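Local coordinates for charybdin (Charybdis maritima, PDB 2B7U), which belongs to the ribosome-inactivating protein family and folds as a single chain combining a mixed beta sheet with a largely helical part, at residues Y218-Q223 / K231-L236; A168-D173 / K200-F205; A36-Y39 / P44-P47; R204-I209 / G241-H246. All blocks are in the same frame, centred on the assembly; numbering follows the deposited sequence. Where two conformers were deposited one is given.

Interaction 1: residues Y218-Q223 / K231-L236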
loop_
_atom_site.group_PDB
_atom_site.type_symbol
_atom_site.label_atom_id
_atom_site.label_comp_id
_atom_site.label_asym_id
_atom_site.label_seq_id
_atom_site.Cartn_x
_atom_site.Cartn_y
_atom_site.Cartn_z
ATOM N N TYR A 218 23.459 13.650 8.656
ATOM C CA TYR A 218 22.865 12.329 8.806
ATOM C C TYR A 218 23.831 11.296 8.233
ATOM O O TYR A 218 24.402 11.487 7.164
ATOM C CB TYR A 218 21.521 12.265 8.087
ATOM C CG TYR A 218 20.882 10.895 8.160
ATOM C CD1 TYR A 218 20.246 10.466 9.318
ATOM C CD2 TYR A 218 20.958 10.024 7.081
ATOM C CE1 TYR A 218 19.661 9.197 9.380
ATOM C CE2 TYR A 218 20.395 8.763 7.133
ATOM C CZ TYR A 218 19.760 8.354 8.288
ATOM O OH TYR A 218 19.203 7.079 8.333
ATOM N N LYS A 219 24.033 10.211 8.952
ATOM C CA LYS A 219 24.920 9.155 8.471
ATOM C C LYS A 219 24.121 7.939 7.980
ATOM O O LYS A 219 23.395 7.302 8.744
ATOM C CB LYS A 219 25.947 8.800 9.557
ATOM C CG LYS A 219 26.890 9.994 9.845
ATOM C CD LYS A 219 27.673 10.455 8.570
ATOM C CE LYS A 219 27.929 11.977 8.480
ATOM N NZ LYS A 219 27.027 12.717 7.500
ATOM N N PHE A 220 24.200 7.703 6.673
ATOM C CA PHE A 220 23.513 6.557 6.063
ATOM C C PHE A 220 24.268 5.302 6.431
ATOM O O PHE A 220 25.482 5.203 6.248
ATOM C CB PHE A 220 23.431 6.673 4.552
ATOM C CG PHE A 220 22.658 5.553 3.898
ATOM C CD1 PHE A 220 21.292 5.657 3.734
ATOM C CD2 PHE A 220 23.308 4.396 3.460
ATOM C CE1 PHE A 220 20.572 4.630 3.125
ATOM C CE2 PHE A 220 22.590 3.370 2.870
ATOM C CZ PHE A 220 21.237 3.470 2.728
ATOM N N GLU A 221 23.530 4.349 6.975
ATOM C CA GLU A 221 24.086 3.058 7.344
ATOM C C GLU A 221 23.741 2.050 6.258
ATOM O O GLU A 221 22.581 1.895 5.909
ATOM C CB GLU A 221 23.486 2.623 8.669
ATOM C CG GLU A 221 24.065 3.360 9.847
ATOM C CD GLU A 221 25.337 2.715 10.378
ATOM O OE1 GLU A 221 26.257 2.400 9.581
ATOM O OE2 GLU A 221 25.420 2.524 11.612
ATOM N N PRO A 222 24.745 1.342 5.725
ATOM C CA PRO A 222 24.416 0.318 4.735
ATOM C C PRO A 222 23.391 -0.715 5.207
ATOM O O PRO A 222 23.424 -1.137 6.365
ATOM C CB PRO A 222 25.768 -0.354 4.480
ATOM C CG PRO A 222 26.744 0.691 4.711
ATOM C CD PRO A 222 26.205 1.460 5.906
ATOM N N GLN A 223 22.513 -1.123 4.285
ATOM C CA GLN A 223 21.427 -2.042 4.562
ATOM C C GLN A 223 21.649 -3.305 3.745
ATOM O O GLN A 223 22.263 -3.256 2.689
ATOM C CB GLN A 223 20.107 -1.404 4.161
ATOM C CG GLN A 223 19.869 -0.069 4.837
ATOM C CD GLN A 223 19.629 -0.197 6.306
ATOM O OE1 GLN A 223 18.779 -0.976 6.740
ATOM N NE2 GLN A 223 20.391 0.551 7.102
ATOM N N LYS A 231 24.809 0.177 -0.108
ATOM C CA LYS A 231 25.787 1.009 0.574
ATOM C C LYS A 231 25.436 2.476 0.655
ATOM O O LYS A 231 25.973 3.183 1.518
ATOM C CB LYS A 231 27.165 0.857 -0.094
ATOM C CG LYS A 231 27.879 -0.430 0.302
ATOM C CD LYS A 231 29.389 -0.348 0.044
ATOM C CE LYS A 231 30.126 0.727 0.897
ATOM N NZ LYS A 231 30.008 0.549 2.397
ATOM N N THR A 232 24.555 2.941 -0.229
ATOM C CA THR A 232 24.181 4.353 -0.268
ATOM C C THR A 232 22.671 4.572 -0.384
ATOM O O THR A 232 21.918 3.667 -0.800
ATOM C CB THR A 232 24.829 5.053 -1.475
ATOM O OG1 THR A 232 24.208 4.573 -2.672
ATOM C CG2 THR A 232 26.329 4.781 -1.541
ATOM N N ALA A 233 22.234 5.781 -0.021
ATOM C CA ALA A 233 20.827 6.182 -0.143
ATOM C C ALA A 233 20.360 6.182 -1.592
ATOM O O ALA A 233 19.214 5.840 -1.863
ATOM C CB ALA A 233 20.601 7.541 0.485
ATOM N N ASP A 234 21.244 6.526 -2.530
ATOM C CA ASP A 234 20.893 6.437 -3.948
ATOM C C ASP A 234 20.540 5.007 -4.355
ATOM O O ASP A 234 19.553 4.767 -5.067
ATOM C CB ASP A 234 22.034 6.933 -4.831
ATOM C CG ASP A 234 21.676 6.930 -6.299
ATOM O OD1 ASP A 234 22.570 6.685 -7.140
ATOM O OD2 ASP A 234 20.500 7.177 -6.618
ATOM N N GLU A 235 21.331 4.047 -3.892
ATOM C CA GLU A 235 21.094 2.653 -4.239
ATOM C C GLU A 235 19.828 2.160 -3.567
ATOM O O GLU A 235 19.086 1.374 -4.141
ATOM C CB GLU A 235 22.257 1.772 -3.815
ATOM C CG GLU A 235 23.514 1.961 -4.583
ATOM C CD GLU A 235 24.655 1.235 -3.898
ATOM O OE1 GLU A 235 25.062 0.155 -4.391
ATOM O OE2 GLU A 235 25.121 1.727 -2.849
ATOM N N LEU A 236 19.577 2.623 -2.351
ATOM C CA LEU A 236 18.353 2.203 -1.649
ATOM C C LEU A 236 17.104 2.737 -2.362
ATOM O O LEU A 236 16.077 2.035 -2.509
ATOM C CB LEU A 236 18.418 2.652 -0.202
ATOM C CG LEU A 236 17.322 2.130 0.714
ATOM C CD1 LEU A 236 17.351 0.584 0.814
ATOM C CD2 LEU A 236 17.449 2.740 2.047
#
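Phe220 lays one face of its ring on the Thr232-Ala233 backbone at the start of helix 233-237, an end that a capping box of Thr232 and Glu235 closes separately. The evidence for face-on contact is the height of Ala233 N, 3.6 Å above the plane of the Phe220 ring and over its centre, with Thr232 C nearer the rim on the same face. CG of Phe220 stands anti to the backbone N (chi1 -177°), which carries the ring across to the helix start. Leu236 arrives differently: its CD2 lies at the ring edge, in plane, 3.8 Å from Phe220 CE1, while Ala233 CB approaches Phe220 CD1 at the same distance. Pro222 and Lys231 complete the outer part of the contact, their side chains slanting across one another; the lysine chain bends at chi3 and chi4 and brings NZ within 4.0 Å of Pro222 CG. Across the two segments the contact is thus one of packing, on the surface of the molecule, at the open base of the hairpin of strands 223-225 and 228-230, whose flanking segments it brings together. Ile230 backs the site, touching Leu236 and Glu235. Within 231-236 the helix end is capped by its own side chains: Glu235 N donates to Thr232 OG1 at 3.2 Å (158° at the hydrogen), and Thr232 OG1 in turn meets the anti lone pair of Glu235 OE2 at 3.0 Å.

Interaction 2: residues A168-D173 / K200-F205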
loop_
_atom_site.group_PDB
_atom_site.type_symbol
_atom_site.label_atom_id
_atom_site.label_comp_id
_atom_site.label_asym_id
_atom_site.label_seq_id
_atom_site.Cartn_x
_atom_site.Cartn_y
_atom_site.Cartn_z
ATOM N N ALA A 168 2.843 -3.092 -3.867
ATOM C CA ALA A 168 3.341 -2.942 -5.245
ATOM C C ALA A 168 3.639 -1.482 -5.596
ATOM O O ALA A 168 4.636 -1.187 -6.260
ATOM C CB ALA A 168 2.339 -3.534 -6.232
ATOM N N THR A 169 2.801 -0.558 -5.126
ATOM C CA THR A 169 3.018 0.872 -5.346
ATOM C C THR A 169 4.298 1.325 -4.632
ATOM O O THR A 169 5.127 2.030 -5.203
ATOM C CB THR A 169 1.795 1.665 -4.889
ATOM O OG1 THR A 169 0.689 1.344 -5.761
ATOM C CG2 THR A 169 2.006 3.147 -4.929
ATOM N N ARG A 170 4.497 0.822 -3.431
ATOM C CA ARG A 170 5.692 1.191 -2.641
ATOM C C ARG A 170 7.007 0.659 -3.200
ATOM O O ARG A 170 8.035 1.314 -3.032
ATOM C CB ARG A 170 5.538 0.721 -1.211
ATOM C CG ARG A 170 4.441 1.349 -0.382
ATOM C CD ARG A 170 4.310 0.610 0.946
ATOM N NE ARG A 170 3.387 1.286 1.850
ATOM C CZ ARG A 170 2.409 0.694 2.533
ATOM N NH1 ARG A 170 2.230 -0.618 2.465
ATOM N NH2 ARG A 170 1.639 1.409 3.328
ATOM N N PHE A 171 7.022 -0.537 -3.786
ATOM C CA PHE A 171 8.283 -1.201 -4.170
ATOM C C PHE A 171 8.305 -1.707 -5.591
ATOM O O PHE A 171 7.434 -2.461 -6.003
ATOM C CB PHE A 171 8.581 -2.366 -3.231
ATOM C CG PHE A 171 8.942 -1.930 -1.830
ATOM C CD1 PHE A 171 10.206 -1.434 -1.573
ATOM C CD2 PHE A 171 8.027 -1.996 -0.811
ATOM C CE1 PHE A 171 10.529 -1.034 -0.287
ATOM C CE2 PHE A 171 8.348 -1.586 0.473
ATOM C CZ PHE A 171 9.603 -1.117 0.730
ATOM N N VAL A 172 9.328 -1.302 -6.328
ATOM C CA VAL A 172 9.540 -1.733 -7.701
ATOM C C VAL A 172 9.531 -3.243 -7.858
ATOM O O VAL A 172 8.871 -3.769 -8.766
ATOM C CB VAL A 172 10.884 -1.126 -8.234
ATOM C CG1 VAL A 172 11.227 -1.668 -9.623
ATOM C CG2 VAL A 172 10.778 0.419 -8.230
ATOM N N ASP A 173 10.260 -3.939 -7.000
ATOM C CA ASP A 173 10.469 -5.396 -7.161
ATOM C C ASP A 173 9.171 -6.156 -6.880
ATOM O O ASP A 173 8.943 -7.237 -7.442
ATOM C CB ASP A 173 11.573 -5.898 -6.229
ATOM C CG ASP A 173 12.937 -5.391 -6.629
ATOM O OD1 ASP A 173 13.343 -5.670 -7.775
ATOM O OD2 ASP A 173 13.574 -4.699 -5.813
ATOM N N LYS A 200 8.438 -4.515 5.446
ATOM C CA LYS A 200 8.560 -4.122 6.851
ATOM C C LYS A 200 9.415 -2.887 7.064
ATOM O O LYS A 200 9.366 -2.307 8.158
ATOM C CB LYS A 200 9.045 -5.300 7.695
ATOM C CG LYS A 200 8.026 -6.438 7.980
ATOM C CD LYS A 200 6.759 -6.456 7.146
ATOM C CE LYS A 200 5.673 -5.535 7.699
ATOM N NZ LYS A 200 4.858 -4.862 6.614
ATOM N N ASN A 201 10.171 -2.494 6.036
ATOM C CA ASN A 201 11.178 -1.418 6.162
ATOM C C ASN A 201 10.827 -0.167 5.347
ATOM O O ASN A 201 11.648 0.741 5.233
ATOM C CB ASN A 201 12.533 -1.933 5.705
ATOM C CG ASN A 201 13.138 -2.914 6.693
ATOM O OD1 ASN A 201 13.700 -3.959 6.306
ATOM N ND2 ASN A 201 13.023 -2.600 7.967
ATOM N N TRP A 202 9.663 -0.134 4.709
ATOM C CA TRP A 202 9.317 1.031 3.864
ATOM C C TRP A 202 9.400 2.348 4.620
ATOM O O TRP A 202 9.916 3.317 4.100
ATOM C CB TRP A 202 7.921 0.904 3.255
ATOM C CG TRP A 202 7.543 2.012 2.297
ATOM C CD1 TRP A 202 8.125 2.292 1.106
ATOM C CD2 TRP A 202 6.510 2.973 2.486
ATOM N NE1 TRP A 202 7.495 3.376 0.514
ATOM C CE2 TRP A 202 6.487 3.790 1.337
ATOM C CE3 TRP A 202 5.560 3.190 3.494
ATOM C CZ2 TRP A 202 5.549 4.817 1.167
ATOM C CZ3 TRP A 202 4.623 4.213 3.324
ATOM C CH2 TRP A 202 4.630 4.999 2.163
ATOM N N VAL A 203 8.883 2.364 5.833
ATOM C CA VAL A 203 8.844 3.591 6.621
ATOM C C VAL A 203 10.283 3.996 6.955
ATOM O O VAL A 203 10.685 5.161 6.783
ATOM C CB VAL A 203 7.988 3.395 7.902
ATOM C CG1 VAL A 203 8.153 4.555 8.804
ATOM C CG2 VAL A 203 6.547 3.178 7.514
ATOM N N ARG A 204 11.070 3.040 7.445
ATOM C CA ARG A 204 12.476 3.297 7.807
ATOM C C ARG A 204 13.321 3.702 6.584
ATOM O O ARG A 204 14.105 4.657 6.636
ATOM C CB ARG A 204 13.085 2.053 8.428
ATOM C CG ARG A 204 12.767 1.788 9.858
ATOM C CD ARG A 204 13.979 1.053 10.495
ATOM N NE ARG A 204 14.369 -0.084 9.667
ATOM C CZ ARG A 204 15.600 -0.382 9.236
ATOM N NH1 ARG A 204 16.676 0.323 9.571
ATOM N NH2 ARG A 204 15.767 -1.444 8.470
ATOM N N PHE A 205 13.190 2.975 5.477
ATOM C CA PHE A 205 13.930 3.308 4.258
ATOM C C PHE A 205 13.538 4.685 3.719
ATOM O O PHE A 205 14.410 5.454 3.268
ATOM C CB PHE A 205 13.646 2.263 3.164
ATOM C CG PHE A 205 14.258 0.895 3.395
ATOM C CD1 PHE A 205 13.872 -0.174 2.576
ATOM C CD2 PHE A 205 15.209 0.665 4.359
ATOM C CE1 PHE A 205 14.452 -1.433 2.731
ATOM C CE2 PHE A 205 15.785 -0.611 4.511
ATOM C CZ PHE A 205 15.399 -1.631 3.689
#
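Trp202 has the most surface buried here, and Arg170 and Phe171 share it between them: the arginine lies over a face of the indole, the phenylalanine meets its edge. Arg170, extended from CG to NE, crosses the indole at about a right angle. Its CG stands over the five-membered ring of Trp202, 3.7 Å from the centroid and 14° off the normal, a CH-pi contact, and its NE sits 3.3 Å from Trp202 CE3. The guanidinium lies off-centre in a cation-pi pair, with Arg170 CZ 4.6 Å from the centroid of the Trp202 six-membered ring, and its plane is turned 49° from the indole. Phe171 and Trp202 form an offset edge-to-face pair, the indole edge toward the phenyl face, centroids 5.3 Å apart and planes at 74°. Phe171 CZ also touches Trp202 CB at 3.6 Å. The contact joins the junction of helices 151-170 and 172-180 to the start of helix 202-214, deep in the protein. Trp202 NE1 donates to Ile242 O. Beyond the indole Arg170 has a salt bridge to Glu167 and a hydrogen bond to Asp77 O, which together with the indole face probably hold the guanidinium in place and limit its rotation.

Interaction 3: residues A36-Y39 / P44-P47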
loop_
_atom_site.group_PDB
_atom_site.type_symbol
_atom_site.label_atom_id
_atom_site.label_comp_id
_atom_site.label_asym_id
_atom_site.label_seq_id
_atom_site.Cartn_x
_atom_site.Cartn_y
_atom_site.Cartn_z
ATOM N N ALA A 36 1.926 11.479 -6.109
ATOM C CA ALA A 36 3.093 12.316 -5.885
ATOM C C ALA A 36 2.761 13.734 -5.469
ATOM O O ALA A 36 1.804 14.334 -5.989
ATOM C CB ALA A 36 3.920 12.387 -7.136
ATOM N N THR A 37 3.570 14.281 -4.580
ATOM C CA THR A 37 3.593 15.741 -4.369
ATOM C C THR A 37 4.801 16.382 -4.995
ATOM O O THR A 37 4.697 17.439 -5.583
ATOM C CB THR A 37 3.559 16.141 -2.876
ATOM O OG1 THR A 37 4.846 15.884 -2.266
ATOM C CG2 THR A 37 2.468 15.458 -2.206
ATOM N N TRP A 38 5.956 15.745 -4.859
ATOM C CA TRP A 38 7.210 16.193 -5.434
ATOM C C TRP A 38 8.028 14.957 -5.700
ATOM O O TRP A 38 7.525 13.849 -5.531
ATOM C CB TRP A 38 7.973 17.114 -4.524
ATOM C CG TRP A 38 8.403 16.505 -3.165
ATOM C CD1 TRP A 38 7.568 16.176 -2.140
ATOM C CD2 TRP A 38 9.749 16.241 -2.686
ATOM N NE1 TRP A 38 8.293 15.694 -1.069
ATOM C CE2 TRP A 38 9.632 15.720 -1.381
ATOM C CE3 TRP A 38 11.035 16.363 -3.244
ATOM C CZ2 TRP A 38 10.765 15.351 -0.613
ATOM C CZ3 TRP A 38 12.139 15.963 -2.495
ATOM C CH2 TRP A 38 11.996 15.500 -1.181
ATOM N N TYR A 39 9.236 15.174 -6.244
ATOM C CA TYR A 39 10.049 14.074 -6.760
ATOM C C TYR A 39 11.485 14.181 -6.287
ATOM O O TYR A 39 12.070 15.262 -6.209
ATOM C CB TYR A 39 10.003 14.030 -8.299
ATOM C CG TYR A 39 8.681 13.618 -8.836
ATOM C CD1 TYR A 39 7.645 14.555 -9.030
ATOM C CD2 TYR A 39 8.444 12.300 -9.209
ATOM C CE1 TYR A 39 6.409 14.167 -9.537
ATOM C CE2 TYR A 39 7.211 11.903 -9.716
ATOM C CZ TYR A 39 6.192 12.844 -9.874
ATOM O OH TYR A 39 4.981 12.437 -10.380
ATOM N N PRO A 44 8.555 9.548 -6.918
ATOM C CA PRO A 44 7.597 10.400 -6.256
ATOM C C PRO A 44 7.701 10.317 -4.725
ATOM O O PRO A 44 7.989 9.241 -4.187
ATOM C CB PRO A 44 6.244 9.856 -6.741
ATOM C CG PRO A 44 6.524 8.509 -7.267
ATOM C CD PRO A 44 7.932 8.477 -7.704
ATOM N N VAL A 45 7.431 11.446 -4.083
ATOM C CA VAL A 45 7.383 11.600 -2.632
ATOM C C VAL A 45 5.935 11.960 -2.233
ATOM O O VAL A 45 5.323 12.847 -2.805
ATOM C CB VAL A 45 8.373 12.653 -2.155
ATOM C CG1 VAL A 45 8.381 12.749 -0.636
ATOM C CG2 VAL A 45 9.787 12.334 -2.689
ATOM N N LEU A 46 5.423 11.263 -1.237
ATOM C CA LEU A 46 4.046 11.449 -0.762
ATOM C C LEU A 46 3.931 12.740 0.040
ATOM O O LEU A 46 4.927 13.259 0.582
ATOM C CB LEU A 46 3.640 10.275 0.105
ATOM C CG LEU A 46 3.533 8.959 -0.664
ATOM C CD1 LEU A 46 3.434 7.779 0.274
ATOM C CD2 LEU A 46 2.376 8.946 -1.618
ATOM N N PRO A 47 2.698 13.253 0.150
ATOM C CA PRO A 47 2.499 14.423 0.992
ATOM C C PRO A 47 2.864 14.176 2.440
ATOM O O PRO A 47 2.805 13.055 2.883
ATOM C CB PRO A 47 1.004 14.708 0.893
ATOM C CG PRO A 47 0.397 13.645 0.114
ATOM C CD PRO A 47 1.459 12.753 -0.459
#
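Trp38 offers one face of its indole to Val45, whose CB stands 3.2 Å above the ring plane, displaced toward the rim, while Thr37 OG1 lies at the indole edge, in plane. This is the packing of a beta hairpin, strands 38-40 and 43-45, in which Trp38 and Val45 form an antiparallel hydrogen-bonded pair. Val45 CB is 3.4 Å from the centroid of the five-membered ring of Trp38, 20° off the normal, which qualifies as a CH-pi contact. CG of Trp38 sits between the backbone N and the carbonyl carbon (chi1 62°), an orientation that brings the indole back over the partner strand. On the other face of the hairpin, Tyr39 and Pro44 are a non-hydrogen-bonded pair; their side chains cross at a slant, with Tyr39 CE2 3.7 Å from Pro44 CB. Ala36 CB presses on that same proline carbon.

Two backbone bonds fix the register: Val45 N donates to Trp38 O at 2.8 Å, and Thr37 N donates to Val45 O at 2.9 Å, the latter nearly straight at 170°. Leu210 of helix 202-214 touches both Trp38 and Val45, and the backbone of Val243 bonds to Pro44 and Leu46, so the hairpin is tied to the helical part and to the chain after helix 233-237. Where the segments part, the Thr37 methyl wedges against the Pro47 ring, with Thr37 CG2 3.4 Å from Pro47 CD.

Interaction 4: residues R204-I209 / G241-H246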
loop_
_atom_site.group_PDB
_atom_site.type_symbol
_atom_site.label_atom_id
_atom_site.label_comp_id
_atom_site.label_asym_id
_atom_site.label_seq_id
_atom_site.Cartn_x
_atom_site.Cartn_y
_atom_site.Cartn_z
ATOM N N ARG A 204 11.070 3.040 7.445
ATOM C CA ARG A 204 12.476 3.297 7.807
ATOM C C ARG A 204 13.321 3.702 6.584
ATOM O O ARG A 204 14.105 4.657 6.636
ATOM C CB ARG A 204 13.085 2.053 8.428
ATOM C CG ARG A 204 12.767 1.788 9.858
ATOM C CD ARG A 204 13.979 1.053 10.495
ATOM N NE ARG A 204 14.369 -0.084 9.667
ATOM C CZ ARG A 204 15.600 -0.382 9.236
ATOM N NH1 ARG A 204 16.676 0.323 9.571
ATOM N NH2 ARG A 204 15.767 -1.444 8.470
ATOM N N PHE A 205 13.190 2.975 5.477
ATOM C CA PHE A 205 13.930 3.308 4.258
ATOM C C PHE A 205 13.538 4.685 3.719
ATOM O O PHE A 205 14.410 5.454 3.268
ATOM C CB PHE A 205 13.646 2.263 3.164
ATOM C CG PHE A 205 14.258 0.895 3.395
ATOM C CD1 PHE A 205 13.872 -0.174 2.576
ATOM C CD2 PHE A 205 15.209 0.665 4.359
ATOM C CE1 PHE A 205 14.452 -1.433 2.731
ATOM C CE2 PHE A 205 15.785 -0.611 4.511
ATOM C CZ PHE A 205 15.399 -1.631 3.689
ATOM N N SER A 206 12.255 5.012 3.742
ATOM C CA SER A 206 11.819 6.335 3.271
ATOM C C SER A 206 12.504 7.413 4.090
ATOM O O SER A 206 12.973 8.395 3.527
ATOM C CB SER A 206 10.308 6.486 3.389
ATOM O OG SER A 206 9.654 5.644 2.446
ATOM N N PHE A 207 12.526 7.232 5.403
ATOM C CA PHE A 207 13.156 8.200 6.287
ATOM C C PHE A 207 14.641 8.326 5.990
ATOM O O PHE A 207 15.190 9.438 5.895
ATOM C CB PHE A 207 12.979 7.799 7.751
ATOM C CG PHE A 207 13.609 8.773 8.699
ATOM C CD1 PHE A 207 14.870 8.529 9.202
ATOM C CD2 PHE A 207 12.962 9.968 9.006
ATOM C CE1 PHE A 207 15.484 9.457 10.046
ATOM C CE2 PHE A 207 13.567 10.887 9.859
ATOM C CZ PHE A 207 14.818 10.619 10.368
ATOM N N MET A 208 15.337 7.187 5.883
ATOM C CA MET A 208 16.782 7.246 5.590
ATOM C C MET A 208 17.086 8.028 4.312
ATOM O O MET A 208 18.075 8.782 4.219
ATOM C CB MET A 208 17.391 5.842 5.426
ATOM C CG MET A 208 17.357 5.008 6.635
ATOM S SD MET A 208 17.912 3.328 6.222
ATOM C CE MET A 208 17.396 2.534 7.706
ATOM N N ILE A 209 16.275 7.800 3.291
ATOM C CA ILE A 209 16.456 8.435 1.969
ATOM C C ILE A 209 16.208 9.938 2.058
ATOM O O ILE A 209 17.058 10.728 1.626
ATOM C CB ILE A 209 15.545 7.787 0.933
ATOM C CG1 ILE A 209 16.035 6.350 0.664
ATOM C CG2 ILE A 209 15.511 8.590 -0.372
ATOM C CD1 ILE A 209 14.979 5.504 0.048
ATOM N N GLY A 241 9.268 2.574 -5.224
ATOM C CA GLY A 241 8.393 3.179 -6.200
ATOM C C GLY A 241 7.849 4.533 -5.815
ATOM O O GLY A 241 7.469 5.346 -6.670
ATOM N N ILE A 242 7.735 4.752 -4.506
ATOM C CA ILE A 242 7.240 5.998 -3.933
ATOM C C ILE A 242 7.756 6.059 -2.488
ATOM O O ILE A 242 7.990 5.022 -1.862
ATOM C CB ILE A 242 5.677 6.119 -4.093
ATOM C CG1 ILE A 242 5.212 7.560 -3.818
ATOM C CG2 ILE A 242 4.972 5.114 -3.218
ATOM C CD1 ILE A 242 3.935 7.889 -4.506
ATOM N N VAL A 243 7.982 7.266 -1.999
ATOM C CA VAL A 243 8.660 7.513 -0.727
ATOM C C VAL A 243 7.746 8.177 0.300
ATOM O O VAL A 243 7.133 9.189 -0.014
ATOM C CB VAL A 243 9.899 8.411 -0.963
ATOM C CG1 VAL A 243 10.640 8.608 0.317
ATOM C CG2 VAL A 243 10.795 7.817 -2.066
ATOM N N GLU A 244 7.660 7.638 1.521
ATOM C CA GLU A 244 6.902 8.287 2.583
ATOM C C GLU A 244 7.626 9.536 3.071
ATOM O O GLU A 244 8.843 9.562 3.052
ATOM C CB GLU A 244 6.744 7.319 3.762
ATOM C CG GLU A 244 5.637 7.713 4.662
ATOM C CD GLU A 244 5.535 6.880 5.894
ATOM O OE1 GLU A 244 6.546 6.697 6.574
ATOM O OE2 GLU A 244 4.396 6.447 6.223
ATOM N N GLN A 245 6.893 10.551 3.535
ATOM C CA GLN A 245 7.510 11.818 3.985
ATOM C C GLN A 245 7.133 12.125 5.428
ATOM O O GLN A 245 6.154 12.805 5.685
ATOM C CB GLN A 245 7.087 12.977 3.072
ATOM C CG GLN A 245 7.866 14.240 3.380
ATOM C CD GLN A 245 7.528 15.425 2.504
ATOM O OE1 GLN A 245 8.274 16.410 2.537
ATOM N NE2 GLN A 245 6.435 15.349 1.711
ATOM N N HIS A 246 7.928 11.623 6.366
ATOM C CA HIS A 246 7.732 11.903 7.778
ATOM C C HIS A 246 8.153 13.361 8.106
ATOM O O HIS A 246 9.143 13.857 7.582
ATOM C CB HIS A 246 8.546 10.905 8.604
ATOM C CG HIS A 246 8.253 10.958 10.068
ATOM N ND1 HIS A 246 7.494 10.005 10.716
ATOM C CD2 HIS A 246 8.597 11.865 11.006
ATOM C CE1 HIS A 246 7.385 10.330 11.992
ATOM N NE2 HIS A 246 8.053 11.448 12.196
#
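Ser206, on helix 202-214, faces an extended segment that crosses the helix, and Val243 and Glu244 are the residues that meet it: a helix-to-loop contact fixed by one side-chain to backbone hydrogen bond. Gly241 leads in, its backbone bonded to that of Arg170 at the end of helix 151-170. Val243 then turns its side chain to the helix. Its CG1, anti to the backbone N (chi1 -177°), packs 3.7 Å from Ser206 CB, and Leu237 and Leu210 press on the same valine. At Glu244 the contact becomes polar: the backbone N donates to Ser206 OG at 3.0 Å, with 153° at the hydrogen. That hydroxyl is also hydrogen-bonded to Trp202 O, one turn earlier in the helix, so the buried oxygen bridges the helix backbone and the crossing segment. The glutamate chain runs extended beyond CG, beside Trp202 and Val203. Gln245 points away from the helix segment and pairs with Leu46 O and Arg250, and His246 turns back toward the helix without close contact. The Glu244 methylene packs beside the serine hydroxyl, its CB 3.6 Å from Ser206 OG.

From the N terminus, interaction 3 closes first, a short hairpin loop following helix 21-35. Interaction 2 comes next, closing a loop of 26 residues between its segments, 15 of them helical. Interaction 4 starts from the same part of helix 202-214, sharing Arg204 and Phe205 with interaction 2, and spans 31 residues to the segment after helix 233-237. Within that span lies interaction 1, which closes the small hairpin of strands 223-225 and 228-230. Segment 241-246 bonds by its backbone to both the hairpin of interaction 3 and the helix end of interaction 2, and Leu46 packs on Trp202 to join those two directly. Interactions 1 and 3 do not touch, their nearest atoms about 11 Å apart.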